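Long-range contact in protein argonaute (Methanocaldococcus jannaschii, PDB 5G5S), which cleaves single-stranded DNA targets matched by short DNA guides and may defend the cell against invading genetic elements: residues A[359-364]-A[403-408]. Sequence-based numbering, arbitrary orientation.
Sequences LTYILI and RWKYFS
I362 and W404 sit side by side in neighbouring parallel strands of the Mid domain. Four backbone hydrogen bonds join the strands. I362 N gives to R403 O at 2.8 Å, and I362 O takes K405 N at 2.9 Å. I364 repeats the pattern with K405 O and F407 N.

The tight part is apolar. CB of I362 lies over one face of the W404 indole, and its CG2 reaches W404 CZ3 at 3.6 Å. I364 CD1 meets the same ring at its edge, 3.7 Å from W404 CE3. Helix 372-390, the beta-alpha-beta crossover, covers this face through V379 and I375.

L363 and K405 lie on the opposite face. R403 reaches across toward the Y361 ring: CG stands beside its backbone N (chi1 -74°), and CD rests over the ring, 3.8 Å from the centroid. L359 CG lies over the guanidinium. R403 NH1 is hydrogen-bonded to N399 OD1.

I362 and I364 are buried, but outermost strand 397-407 is more open. R403, W404 and K405 are partly exposed. Y406 is exposed, its ring edge near I364 O. The contact therefore pairs a mostly buried strand with a partly exposed edge strand, whose arginine packs by its aliphatic stem.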
loop_
_atom_site.group_PDB
_atom_site.type_symbol
_atom_site.label_atom_id
_atom_site.label_comp_id
_atom_site.label_asym_id
_atom_site.label_seq_id
_atom_site.Cartn_x
_atom_site.Cartn_y
_atom_site.Cartn_z
ATOM N N LEU A 359 -9.001 -29.550 -11.674
ATOM C CA LEU A 359 -7.834 -30.433 -11.581
ATOM C C LEU A 359 -6.913 -29.807 -10.521
ATOM O O LEU A 359 -6.261 -28.793 -10.779
ATOM C CB LEU A 359 -7.131 -30.468 -12.946
ATOM C CG LEU A 359 -6.917 -31.811 -13.608
ATOM C CD1 LEU A 359 -8.075 -32.162 -14.550
ATOM C CD2 LEU A 359 -5.615 -31.812 -14.383
ATOM N N THR A 360 -6.941 -30.358 -9.301
ATOM C CA THR A 360 -6.170 -29.831 -8.172
ATOM C C THR A 360 -4.871 -30.607 -7.950
ATOM O O THR A 360 -4.813 -31.810 -8.195
ATOM C CB THR A 360 -7.072 -29.722 -6.923
ATOM O OG1 THR A 360 -8.286 -29.071 -7.290
ATOM C CG2 THR A 360 -6.421 -28.959 -5.776
ATOM N N TYR A 361 -3.832 -29.902 -7.496
ATOM C CA TYR A 361 -2.524 -30.463 -7.169
ATOM C C TYR A 361 -2.254 -30.246 -5.677
ATOM O O TYR A 361 -2.652 -29.212 -5.141
ATOM C CB TYR A 361 -1.434 -29.763 -7.995
ATOM C CG TYR A 361 -1.374 -30.207 -9.438
ATOM C CD1 TYR A 361 -2.183 -29.616 -10.406
ATOM C CD2 TYR A 361 -0.489 -31.199 -9.845
ATOM C CE1 TYR A 361 -2.138 -30.030 -11.737
ATOM C CE2 TYR A 361 -0.413 -31.600 -11.179
ATOM C CZ TYR A 361 -1.239 -31.010 -12.123
ATOM O OH TYR A 361 -1.170 -31.413 -13.437
ATOM N N ILE A 362 -1.618 -31.218 -5.000
ATOM C CA ILE A 362 -1.253 -31.057 -3.585
ATOM C C ILE A 362 0.267 -31.106 -3.488
ATOM O O ILE A 362 0.871 -32.172 -3.609
ATOM C CB ILE A 362 -1.986 -31.982 -2.555
ATOM C CG1 ILE A 362 -3.519 -32.115 -2.816
ATOM C CG2 ILE A 362 -1.689 -31.546 -1.108
ATOM C CD1 ILE A 362 -4.416 -30.793 -2.750
ATOM N N LEU A 363 0.874 -29.931 -3.330
ATOM C CA LEU A 363 2.321 -29.746 -3.273
ATOM C C LEU A 363 2.841 -29.670 -1.836
ATOM O O LEU A 363 2.576 -28.701 -1.127
ATOM C CB LEU A 363 2.734 -28.521 -4.123
ATOM C CG LEU A 363 2.359 -28.607 -5.617
ATOM C CD1 LEU A 363 2.324 -27.261 -6.252
ATOM C CD2 LEU A 363 3.297 -29.527 -6.385
ATOM N N ILE A 364 3.547 -30.731 -1.402
ATOM C CA ILE A 364 4.108 -30.871 -0.052
ATOM C C ILE A 364 5.621 -30.651 -0.099
ATOM O O ILE A 364 6.307 -31.284 -0.904
ATOM C CB ILE A 364 3.757 -32.249 0.604
ATOM C CG1 ILE A 364 2.315 -32.724 0.302
ATOM C CG2 ILE A 364 4.028 -32.239 2.114
ATOM C CD1 ILE A 364 2.222 -33.790 -0.756
ATOM N N ARG A 403 -2.526 -36.399 -7.932
ATOM C CA ARG A 403 -1.769 -35.163 -8.136
ATOM C C ARG A 403 -1.102 -34.643 -6.847
ATOM O O ARG A 403 -0.993 -33.432 -6.638
ATOM C CB ARG A 403 -2.619 -34.099 -8.849
ATOM C CG ARG A 403 -2.828 -34.378 -10.327
ATOM C CD ARG A 403 -3.854 -33.450 -10.933
ATOM N NE ARG A 403 -4.632 -34.120 -11.974
ATOM C CZ ARG A 403 -5.852 -34.619 -11.800
ATOM N NH1 ARG A 403 -6.464 -34.502 -10.627
ATOM N NH2 ARG A 403 -6.482 -35.212 -12.805
ATOM N N TRP A 404 -0.639 -35.587 -5.999
ATOM C CA TRP A 404 0.105 -35.343 -4.764
ATOM C C TRP A 404 1.568 -35.403 -5.178
ATOM O O TRP A 404 2.022 -36.434 -5.687
ATOM C CB TRP A 404 -0.179 -36.439 -3.716
ATOM C CG TRP A 404 -1.552 -36.395 -3.122
ATOM C CD1 TRP A 404 -2.691 -36.922 -3.655
ATOM C CD2 TRP A 404 -1.915 -35.857 -1.844
ATOM N NE1 TRP A 404 -3.754 -36.705 -2.807
ATOM C CE2 TRP A 404 -3.304 -36.054 -1.685
ATOM C CE3 TRP A 404 -1.202 -35.221 -0.813
ATOM C CZ2 TRP A 404 -3.994 -35.638 -0.537
ATOM C CZ3 TRP A 404 -1.888 -34.804 0.319
ATOM C CH2 TRP A 404 -3.267 -35.007 0.446
ATOM N N LYS A 405 2.294 -34.295 -5.010
ATOM C CA LYS A 405 3.692 -34.187 -5.415
ATOM C C LYS A 405 4.557 -33.511 -4.355
ATOM O O LYS A 405 4.104 -32.574 -3.683
ATOM C CB LYS A 405 3.796 -33.392 -6.735
ATOM C CG LYS A 405 3.367 -34.153 -7.985
ATOM C CD LYS A 405 3.357 -33.255 -9.221
ATOM C CE LYS A 405 3.585 -34.000 -10.525
ATOM N NZ LYS A 405 2.459 -34.909 -10.888
ATOM N N TYR A 406 5.822 -33.951 -4.247
ATOM C CA TYR A 406 6.805 -33.357 -3.344
ATOM C C TYR A 406 7.670 -32.355 -4.103
ATOM O O TYR A 406 7.904 -32.532 -5.302
ATOM C CB TYR A 406 7.701 -34.419 -2.698
ATOM C CG TYR A 406 7.065 -35.181 -1.556
ATOM C CD1 TYR A 406 6.798 -34.558 -0.338
ATOM C CD2 TYR A 406 6.828 -36.550 -1.653
ATOM C CE1 TYR A 406 6.242 -35.263 0.728
ATOM C CE2 TYR A 406 6.287 -37.269 -0.588
ATOM C CZ TYR A 406 5.990 -36.619 0.600
ATOM O OH TYR A 406 5.457 -37.327 1.650
ATOM N N PHE A 407 8.147 -31.307 -3.403
ATOM C CA PHE A 407 9.010 -30.278 -3.979
ATOM C C PHE A 407 10.048 -29.772 -2.966
ATOM O O PHE A 407 9.862 -29.917 -1.752
ATOM C CB PHE A 407 8.171 -29.100 -4.542
ATOM C CG PHE A 407 7.575 -28.156 -3.518
ATOM C CD1 PHE A 407 6.318 -28.394 -2.976
ATOM C CD2 PHE A 407 8.269 -27.022 -3.105
ATOM C CE1 PHE A 407 5.771 -27.522 -2.029
ATOM C CE2 PHE A 407 7.729 -26.161 -2.142
ATOM C CZ PHE A 407 6.481 -26.415 -1.614
ATOM N N SER A 408 11.112 -29.132 -3.475
ATOM C CA SER A 408 12.165 -28.507 -2.673
ATOM C C SER A 408 12.243 -27.015 -3.044
ATOM O O SER A 408 12.088 -26.673 -4.219
ATOM C CB SER A 408 13.504 -29.191 -2.933
ATOM O OG SER A 408 14.563 -28.569 -2.224
#